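Local structure of fumarylacetoacetate hydrolase (Burkholderia xenovorans, 5TI1) at residues 44-49 with 55-60; 63-68 with 140-145; 69-74 with 131-136; 96-101 with 230-235. The protein probably hydrolyses fumarylacetoacetate to fumarate and acetoacetate, the last step of phenylalanine and tyrosine breakdown, at a magnesium-containing site. One frame throughout, in Å; residues are numbered along the deposited sequence.

Contact 1 of 4, residues 44-49 with 55-60; sequences FGIFSD and RRVGVA
G45 and G58 exchange two backbone hydrogen bonds, G45 N to G58 O and G58 N to G45 O, and F47 and R56 make the second hydrogen-bonded pair of this antiparallel hairpin. Between these pairs, CA-H...O contacts run from F44, I46, V57 and R55 to the carbonyls of G58, R56, G45 and F47. The N-to-C directions differ by 117°, well short of 180°, so the hairpin is strongly twisted.

The apolar contacts of the non-hydrogen-bonded pairs lie on one face. F44 CE1 rests 3.8 Å from V59 CG2, and the I46 CD1 methyl meets V57 CG2 at 3.8 Å.

On the other face, F47 and R56 interlock. With CG wedged between the backbone N and carbonyl carbon (chi1 79°), the F47 ring leans over strand 56-60, and its CE1 comes 3.6 Å from the bare CA of G58. The extended R56 chain passes over this ring: CG makes an off-centre CH-pi contact, and F47 CE2 lies over one face of the guanidinium, the two planes 51° apart. R56 NH2 then forms a salt bridge with D49 OD1 at 3.1 Å, within the guanidinium plane but from above the carboxylate. R56 NE pairs with D67 and NH1 with the carbonyls of T54 and N52, so the buried charge is held from several directions.

The hairpin occupies the middle of the antiparallel sheet. Strand 140-143 flanks 44-49 through I46-H143 and S48-Q141 backbone bonds, strand 64-67 flanks 56-61, and L68, opening helix 68-73, packs on F44, V57 and V59.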
# COMPACT_ATOMS: atom_id res chain seq x y z
N PHE B 44 17.56 15.41 -4.11
CA PHE B 44 16.77 15.25 -5.33
C PHE B 44 15.30 15.51 -5.07
O PHE B 44 14.76 15.12 -4.03
CB PHE B 44 16.94 13.84 -5.92
CG PHE B 44 18.30 13.58 -6.48
CD1 PHE B 44 18.57 13.86 -7.81
CD2 PHE B 44 19.29 13.06 -5.69
CE1 PHE B 44 19.83 13.62 -8.34
CE2 PHE B 44 20.56 12.81 -6.21
CZ PHE B 44 20.83 13.09 -7.53
N GLY B 45 14.64 16.15 -6.04
CA GLY B 45 13.22 16.42 -5.98
C GLY B 45 12.64 16.52 -7.37
O GLY B 45 13.33 16.35 -8.38
N ILE B 46 11.34 16.80 -7.42
CA ILE B 46 10.59 16.97 -8.66
C ILE B 46 9.96 18.35 -8.63
O ILE B 46 9.20 18.66 -7.70
CB ILE B 46 9.52 15.87 -8.84
CG1 ILE B 46 10.18 14.49 -8.99
CG2 ILE B 46 8.63 16.17 -10.03
CD1 ILE B 46 10.99 14.33 -10.25
N PHE B 47 10.26 19.17 -9.63
CA PHE B 47 9.78 20.54 -9.61
C PHE B 47 9.27 20.95 -10.99
O PHE B 47 9.53 20.31 -12.01
CB PHE B 47 10.87 21.53 -9.16
CG PHE B 47 11.85 21.87 -10.24
CD1 PHE B 47 12.85 20.98 -10.59
CD2 PHE B 47 11.77 23.07 -10.92
CE1 PHE B 47 13.74 21.27 -11.59
CE2 PHE B 47 12.67 23.38 -11.92
CZ PHE B 47 13.65 22.48 -12.26
N SER B 48 8.53 22.05 -10.97
CA SER B 48 8.14 22.79 -12.15
C SER B 48 8.19 24.26 -11.74
O SER B 48 8.40 24.58 -10.57
CB SER B 48 6.76 22.38 -12.63
OG SER B 48 5.79 22.66 -11.64
N ASP B 49 8.01 25.15 -12.71
CA ASP B 49 8.14 26.57 -12.40
C ASP B 49 7.18 27.36 -13.28
O ASP B 49 6.37 26.78 -14.02
CB ASP B 49 9.60 27.02 -12.55
CG ASP B 49 10.01 27.17 -14.01
OD1 ASP B 49 9.50 26.42 -14.86
OD2 ASP B 49 10.85 28.05 -14.30
N ARG B 55 6.95 18.82 -15.08
CA ARG B 55 7.67 18.36 -13.91
C ARG B 55 8.96 17.68 -14.35
O ARG B 55 9.00 16.98 -15.37
CB ARG B 55 6.81 17.43 -13.07
CG ARG B 55 5.63 18.16 -12.45
CD ARG B 55 4.77 17.24 -11.60
NE ARG B 55 3.52 17.90 -11.24
CZ ARG B 55 2.67 17.45 -10.33
NH1 ARG B 55 2.94 16.34 -9.66
NH2 ARG B 55 1.55 18.12 -10.08
N ARG B 56 10.03 17.93 -13.61
CA ARG B 56 11.34 17.45 -13.99
C ARG B 56 12.19 17.34 -12.73
O ARG B 56 11.83 17.86 -11.67
CB ARG B 56 11.99 18.36 -15.04
CG ARG B 56 12.11 19.80 -14.64
CD ARG B 56 12.07 20.68 -15.89
NE ARG B 56 12.33 22.09 -15.61
CZ ARG B 56 11.39 22.97 -15.32
NH1 ARG B 56 10.11 22.59 -15.26
NH2 ARG B 56 11.71 24.24 -15.09
N VAL B 57 13.32 16.64 -12.85
CA VAL B 57 14.16 16.37 -11.70
C VAL B 57 14.99 17.60 -11.37
O VAL B 57 15.60 18.22 -12.25
CB VAL B 57 15.06 15.16 -11.95
CG1 VAL B 57 15.97 14.96 -10.78
CG2 VAL B 57 14.20 13.92 -12.19
N GLY B 58 15.01 17.97 -10.08
CA GLY B 58 15.80 19.09 -9.63
C GLY B 58 16.68 18.70 -8.46
O GLY B 58 16.42 17.74 -7.74
N VAL B 59 17.75 19.47 -8.29
CA VAL B 59 18.63 19.34 -7.14
C VAL B 59 18.72 20.69 -6.46
O VAL B 59 19.04 21.70 -7.10
CB VAL B 59 20.03 18.82 -7.56
CG1 VAL B 59 20.99 18.88 -6.39
CG2 VAL B 59 19.93 17.40 -8.07
N ALA B 60 18.43 20.72 -5.16
CA ALA B 60 18.48 21.97 -4.41
C ALA B 60 19.93 22.38 -4.16
O ALA B 60 20.78 21.55 -3.82
CB ALA B 60 17.75 21.83 -3.08

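Contact 2 of 4, residues 63-68 with 140-145; sequences DSIVDL and AQLHLP
I65 meets A140 and L142 across the inside of the curled five-stranded antiparallel sheet of the N-terminal domain, consistent with the SH3-like barrel known from this family. Strands 64-67 and 140-143 are not neighbours: 56-61 and 44-49 lie between them in the sheet order. Even so, I65 CA and A140 CA are just 8.4 Å apart, which shows how far the sheet has bent round on itself.

The contact is wholly apolar and rests on one methyl group. I65 CG1 lies beside the backbone N, anti to the carbonyl carbon, and an extended second torsion (chi2 171°) carries CD1 straight out to the opposite strand. L142 slides past it in the opposite direction, offering one branch, CD2. The other branch of I65 reaches strand 44-49, one of the two in between: I65 CG2 lies 3.9 Å from F47 CE1. L142 CD2 leans on F47 as well, so the aromatic residue helps fill the inner side of the curl. W289 of strand 284-292 touches both I65 and L142.

The polar bonds serve other partners. S64 OG donates to D63 OD1 at 3.3 Å, a bond local to its segment, S64 O receives the side-chain amide of Q137, and I65 O probably accepts a bond from I135 N of strand 134-136. In 140-145, H143 NE2 bonds with S48 OG.

I65 CD1 touches two methyl carbons at once, 3.5 Å from A140 CB, tighter than usual van der Waals contact, and 3.9 Å from L142 CD2.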
# COMPACT_ATOMS: atom_id res chain seq x y z
N ASP B 63 19.38 28.69 -2.09
CA ASP B 63 17.97 29.01 -2.25
C ASP B 63 17.46 28.74 -3.67
O ASP B 63 16.38 29.21 -4.04
CB ASP B 63 17.71 30.47 -1.84
CG ASP B 63 18.47 31.48 -2.69
OD1 ASP B 63 19.05 31.09 -3.72
OD2 ASP B 63 18.51 32.68 -2.31
N SER B 64 18.21 27.99 -4.47
CA SER B 64 17.86 27.75 -5.86
C SER B 64 17.69 26.26 -6.14
O SER B 64 17.72 25.42 -5.23
CB SER B 64 18.91 28.38 -6.78
OG SER B 64 18.86 29.80 -6.70
N ILE B 65 17.50 25.92 -7.41
CA ILE B 65 17.31 24.55 -7.87
C ILE B 65 18.07 24.40 -9.17
O ILE B 65 17.98 25.26 -10.05
CB ILE B 65 15.82 24.20 -8.10
CG1 ILE B 65 14.99 24.45 -6.84
CG2 ILE B 65 15.67 22.78 -8.57
CD1 ILE B 65 13.46 24.34 -7.09
N VAL B 66 18.81 23.31 -9.31
CA VAL B 66 19.45 22.97 -10.57
C VAL B 66 18.48 22.12 -11.39
O VAL B 66 17.99 21.09 -10.91
CB VAL B 66 20.78 22.24 -10.35
CG1 VAL B 66 21.37 21.87 -11.68
CG2 VAL B 66 21.74 23.12 -9.56
N ASP B 67 18.21 22.55 -12.61
CA ASP B 67 17.40 21.80 -13.56
C ASP B 67 18.30 20.74 -14.18
O ASP B 67 19.14 21.04 -15.03
CB ASP B 67 16.83 22.73 -14.62
CG ASP B 67 15.81 22.06 -15.53
OD1 ASP B 67 15.91 20.84 -15.77
OD2 ASP B 67 14.91 22.77 -16.02
N LEU B 68 18.15 19.48 -13.76
CA LEU B 68 19.07 18.45 -14.25
C LEU B 68 18.83 18.17 -15.73
O LEU B 68 19.79 17.95 -16.48
CB LEU B 68 18.93 17.16 -13.44
CG LEU B 68 19.17 17.25 -11.94
CD1 LEU B 68 19.47 15.85 -11.40
CD2 LEU B 68 20.29 18.24 -11.62
N ALA B 140 9.39 28.21 -7.75
CA ALA B 140 9.20 26.81 -8.07
C ALA B 140 8.00 26.22 -7.34
O ALA B 140 7.61 26.70 -6.27
CB ALA B 140 10.45 26.00 -7.71
N GLN B 141 7.42 25.20 -7.97
CA GLN B 141 6.46 24.29 -7.36
C GLN B 141 7.18 22.98 -7.11
O GLN B 141 7.71 22.38 -8.04
CB GLN B 141 5.28 24.05 -8.30
CG GLN B 141 4.59 25.32 -8.74
CD GLN B 141 3.93 26.00 -7.58
OE1 GLN B 141 3.31 25.34 -6.74
NE2 GLN B 141 4.09 27.32 -7.50
N LEU B 142 7.20 22.53 -5.85
CA LEU B 142 7.81 21.24 -5.50
C LEU B 142 6.72 20.20 -5.31
O LEU B 142 5.75 20.43 -4.58
CB LEU B 142 8.65 21.35 -4.24
CG LEU B 142 9.68 22.48 -4.31
CD1 LEU B 142 10.50 22.50 -3.03
CD2 LEU B 142 10.55 22.31 -5.55
N HIS B 143 6.86 19.06 -5.98
CA HIS B 143 5.85 18.02 -5.95
C HIS B 143 6.39 16.80 -5.22
O HIS B 143 7.59 16.69 -4.96
CB HIS B 143 5.42 17.66 -7.38
CG HIS B 143 5.24 18.84 -8.27
ND1 HIS B 143 4.11 19.63 -8.24
CD2 HIS B 143 6.07 19.39 -9.20
CE1 HIS B 143 4.24 20.61 -9.12
NE2 HIS B 143 5.42 20.49 -9.71
N LEU B 144 5.48 15.90 -4.88
CA LEU B 144 5.84 14.61 -4.29
C LEU B 144 7.01 14.03 -5.07
O LEU B 144 6.95 13.93 -6.30
CB LEU B 144 4.64 13.67 -4.30
CG LEU B 144 4.73 12.51 -3.31
CD1 LEU B 144 4.66 13.05 -1.88
CD2 LEU B 144 3.66 11.44 -3.59
N PRO B 145 8.12 13.70 -4.41
CA PRO B 145 9.33 13.38 -5.18
C PRO B 145 9.31 12.00 -5.83
O PRO B 145 10.06 11.78 -6.79
CB PRO B 145 10.45 13.48 -4.13
CG PRO B 145 9.79 13.18 -2.86
CD PRO B 145 8.43 13.85 -2.98

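Contact 3 of 4, residues 69-74 with 131-136; sequences AALESA and GRALIR
A133 O accepts a backbone hydrogen bond from D67 N, and the methyl group of this same alanine packs against A70 and L71. D67 also stands at the N-cap of helix 68-73, where its OD1 takes up the N-H of A70. D67 thus bonds to both the end of helix 127-133 and the first turn of helix 68-73.

The direct contact is small and made of methyl groups. A70 CB and A133 CB face each other at 4.0 Å, each pointing toward the other segment, and the short side chains let the backbones come within 5.5 Å between A70 CA and A133 CA. L71 joins from the flank: its CG lies anti to the carbonyl carbon (chi1 -68°), and one branch, L71 CD2, bends in to 3.6 Å from A133 CB. The other branch, CD1, packs on V66 CG1 in strand 64-67.

Towards the outer side R132 turns to E128 in a salt bridge, while S73 and A74 are exposed. Helix 68-73 follows strand 64-67, and helix 127-133 runs straight into strand 134-136, which pairs with 64-67; the methyl contact packs the two helices together at the edge of the N-terminal antiparallel sheet.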
# COMPACT_ATOMS: atom_id res chain seq x y z
N ALA B 69 17.57 18.20 -16.18
CA ALA B 69 17.28 17.99 -17.59
C ALA B 69 17.95 19.05 -18.46
O ALA B 69 18.47 18.74 -19.53
CB ALA B 69 15.77 17.97 -17.82
N ALA B 70 17.97 20.30 -17.99
CA ALA B 70 18.65 21.35 -18.74
C ALA B 70 20.16 21.11 -18.81
O ALA B 70 20.77 21.32 -19.87
CB ALA B 70 18.34 22.71 -18.12
N LEU B 71 20.77 20.69 -17.71
CA LEU B 71 22.20 20.39 -17.74
C LEU B 71 22.52 19.21 -18.64
O LEU B 71 23.57 19.19 -19.30
CB LEU B 71 22.72 20.12 -16.33
CG LEU B 71 22.77 21.28 -15.33
CD1 LEU B 71 23.63 20.88 -14.16
CD2 LEU B 71 23.30 22.54 -15.99
N GLU B 72 21.64 18.20 -18.68
CA GLU B 72 21.83 17.08 -19.59
C GLU B 72 21.70 17.51 -21.04
O GLU B 72 22.52 17.10 -21.89
CB GLU B 72 20.82 15.98 -19.27
CG GLU B 72 21.08 14.69 -20.01
CD GLU B 72 19.86 13.81 -20.05
OE1 GLU B 72 18.75 14.35 -19.86
OE2 GLU B 72 20.01 12.58 -20.26
N SER B 73 20.69 18.33 -21.36
CA SER B 73 20.51 18.79 -22.73
C SER B 73 21.72 19.58 -23.22
O SER B 73 22.10 19.48 -24.39
CB SER B 73 19.24 19.65 -22.83
OG SER B 73 18.09 18.85 -22.65
N ALA B 74 22.33 20.36 -22.33
CA ALA B 74 23.51 21.13 -22.69
C ALA B 74 24.78 20.29 -22.74
O ALA B 74 25.83 20.81 -23.14
CB ALA B 74 23.70 22.28 -21.70
N GLY B 131 21.42 31.06 -16.38
CA GLY B 131 20.13 31.73 -16.30
C GLY B 131 18.94 30.83 -16.58
O GLY B 131 17.83 31.13 -16.15
N ARG B 132 19.16 29.73 -17.30
CA ARG B 132 18.11 28.75 -17.56
C ARG B 132 18.12 27.60 -16.58
O ARG B 132 17.06 27.19 -16.09
CB ARG B 132 18.23 28.19 -18.98
CG ARG B 132 17.61 29.06 -20.05
CD ARG B 132 17.49 28.32 -21.37
NE ARG B 132 18.78 28.10 -22.01
CZ ARG B 132 19.36 26.91 -22.13
NH1 ARG B 132 18.76 25.82 -21.65
NH2 ARG B 132 20.54 26.80 -22.72
N ALA B 133 19.30 27.06 -16.27
CA ALA B 133 19.40 25.81 -15.53
C ALA B 133 19.29 25.99 -14.02
O ALA B 133 19.13 24.99 -13.31
CB ALA B 133 20.71 25.09 -15.87
N LEU B 134 19.38 27.22 -13.52
CA LEU B 134 19.25 27.49 -12.09
C LEU B 134 18.01 28.35 -11.86
O LEU B 134 17.90 29.45 -12.41
CB LEU B 134 20.50 28.18 -11.54
CG LEU B 134 21.43 27.18 -10.85
CD1 LEU B 134 22.17 26.36 -11.89
CD2 LEU B 134 22.39 27.89 -9.93
N ILE B 135 17.10 27.85 -11.04
CA ILE B 135 15.81 28.48 -10.78
C ILE B 135 15.69 28.74 -9.29
O ILE B 135 16.12 27.91 -8.47
CB ILE B 135 14.66 27.58 -11.29
CG1 ILE B 135 14.56 27.64 -12.81
CG2 ILE B 135 13.34 27.93 -10.65
CD1 ILE B 135 15.15 26.42 -13.50
N ARG B 136 15.14 29.90 -8.93
CA ARG B 136 14.90 30.21 -7.53
C ARG B 136 13.81 29.30 -6.97
O ARG B 136 12.80 29.05 -7.63
CB ARG B 136 14.49 31.68 -7.37
CG ARG B 136 15.56 32.69 -7.77
CD ARG B 136 16.66 32.82 -6.71
NE ARG B 136 16.13 33.09 -5.38
CZ ARG B 136 16.16 34.26 -4.75
NH1 ARG B 136 16.72 35.33 -5.32
NH2 ARG B 136 15.64 34.37 -3.53

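Contact 4 of 4, residues 96-101 with 230-235; sequences DFIALG and GFVIGA
I98 drives its CG2 methyl against the backbone of G234, with I98 CG2 only 3.4 Å from G234 CA. This is the tight part of the contact. CG2 stands anti to the backbone N (chi1 -68° for the CG1 branch), which directs it at the chain just beyond strand 223-233. There it also lies 3.7 Å from G234 O and 4.0 Å from I233 O. With no side chain on G234, the methyl rests directly on the main chain, and I98 CA and G234 CA stand 5.7 Å apart.

Toward V232 the fit is looser, I98 CD1 standing 4.4 Å from V232 CG1, while F253, V146 and V369 also touch the isoleucine. The solvent side lies at A99, where the two segments are joined through water instead. A single water donates to G234 O at 2.6 Å and, in a longer bond, to A99 O at 3.3 Å, while the A99 methyl group itself points away. G101, with positive phi, gives its N-H to I98 O, which also receives W105 NE1.

The helix comes from the N-terminal family region and the strand from the hydrolase region, whose V232 side chain is about 11 Å from that of T284, a predicted magnesium ligand. With methyl contacts from one isoleucine and one bridging water in place of direct polar bonds, the two regions meet here mainly by fit of shape.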
# COMPACT_ATOMS: atom_id res chain seq x y z
N ASP B 96 12.24 6.46 -12.10
CA ASP B 96 13.06 6.00 -13.22
C ASP B 96 14.54 6.31 -13.01
O ASP B 96 15.40 5.49 -13.33
CB ASP B 96 12.55 6.64 -14.52
CG ASP B 96 11.24 6.03 -15.01
OD1 ASP B 96 10.81 5.01 -14.44
OD2 ASP B 96 10.65 6.57 -15.96
N PHE B 97 14.86 7.51 -12.51
CA PHE B 97 16.25 7.84 -12.24
C PHE B 97 16.82 7.01 -11.10
O PHE B 97 17.95 6.51 -11.19
CB PHE B 97 16.41 9.34 -11.94
CG PHE B 97 17.72 9.68 -11.29
CD1 PHE B 97 18.89 9.62 -12.02
CD2 PHE B 97 17.79 10.01 -9.95
CE1 PHE B 97 20.11 9.92 -11.44
CE2 PHE B 97 19.00 10.30 -9.35
CZ PHE B 97 20.16 10.26 -10.10
N ILE B 98 16.06 6.85 -10.01
CA ILE B 98 16.50 6.00 -8.90
C ILE B 98 16.77 4.58 -9.39
O ILE B 98 17.80 3.97 -9.06
CB ILE B 98 15.47 6.02 -7.76
CG1 ILE B 98 15.41 7.39 -7.10
CG2 ILE B 98 15.82 4.98 -6.73
CD1 ILE B 98 14.17 7.58 -6.19
N ALA B 99 15.86 4.04 -10.21
CA ALA B 99 16.02 2.68 -10.72
C ALA B 99 17.35 2.47 -11.43
O ALA B 99 17.80 1.33 -11.54
CB ALA B 99 14.87 2.34 -11.67
N LEU B 100 18.00 3.55 -11.89
CA LEU B 100 19.28 3.42 -12.57
C LEU B 100 20.37 2.86 -11.66
O LEU B 100 21.41 2.43 -12.17
CB LEU B 100 19.72 4.77 -13.13
CG LEU B 100 18.92 5.28 -14.32
CD1 LEU B 100 19.55 6.57 -14.81
CD2 LEU B 100 18.91 4.22 -15.42
N GLY B 101 20.17 2.88 -10.35
CA GLY B 101 21.08 2.23 -9.44
C GLY B 101 22.11 3.19 -8.86
O GLY B 101 22.34 4.30 -9.35
N GLY B 230 11.24 9.27 6.75
CA GLY B 230 10.96 8.16 5.85
C GLY B 230 12.14 7.92 4.94
O GLY B 230 12.71 8.88 4.40
N PHE B 231 12.56 6.67 4.78
CA PHE B 231 13.57 6.40 3.78
C PHE B 231 12.93 5.77 2.55
O PHE B 231 11.87 5.15 2.62
CB PHE B 231 14.72 5.54 4.32
CG PHE B 231 14.33 4.15 4.80
CD1 PHE B 231 14.45 3.05 3.97
CD2 PHE B 231 13.95 3.94 6.12
CE1 PHE B 231 14.17 1.76 4.43
CE2 PHE B 231 13.68 2.65 6.59
CZ PHE B 231 13.79 1.56 5.74
N VAL B 232 13.58 5.98 1.40
CA VAL B 232 13.02 5.64 0.10
C VAL B 232 13.87 4.54 -0.51
O VAL B 232 15.10 4.64 -0.54
CB VAL B 232 12.96 6.90 -0.79
CG1 VAL B 232 12.64 6.54 -2.22
CG2 VAL B 232 11.91 7.90 -0.24
N ILE B 233 13.21 3.47 -0.98
CA ILE B 233 13.90 2.31 -1.54
C ILE B 233 14.52 2.69 -2.88
O ILE B 233 13.83 3.22 -3.76
CB ILE B 233 12.94 1.12 -1.69
CG1 ILE B 233 12.52 0.59 -0.32
CG2 ILE B 233 13.62 -0.03 -2.47
CD1 ILE B 233 13.71 0.13 0.54
N GLY B 234 15.80 2.39 -3.05
CA GLY B 234 16.49 2.64 -4.30
C GLY B 234 16.70 1.39 -5.13
O GLY B 234 16.88 1.46 -6.35
N ALA B 235 16.71 0.23 -4.47
CA ALA B 235 16.81 -1.05 -5.14
C ALA B 235 15.88 -2.02 -4.43
O ALA B 235 15.91 -2.12 -3.20
CB ALA B 235 18.26 -1.58 -5.14
O HOH W 1 17.89 0.27 -8.41

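Contacts 1, 2 and 3 belong to the small N-terminal sheet, whereas contact 4 links a helix of the same family region to a strand of the hydrolase region. Contact 1 is the buried middle, rich in backbone bonds and carrying a charged network. Contact 2 joins the two strands flanking that hairpin by methyl contact and is only partly buried. Contact 3 lies at the outer edge, its centre about 27 Å from the chain centre, with most touching residues buried but exposed neighbours. D67 connects the three through R56, A133 and A70. Contact 4, closer to the centre, reaches contact 1 through the F44 and F97 rings and does not touch contacts 2 and 3.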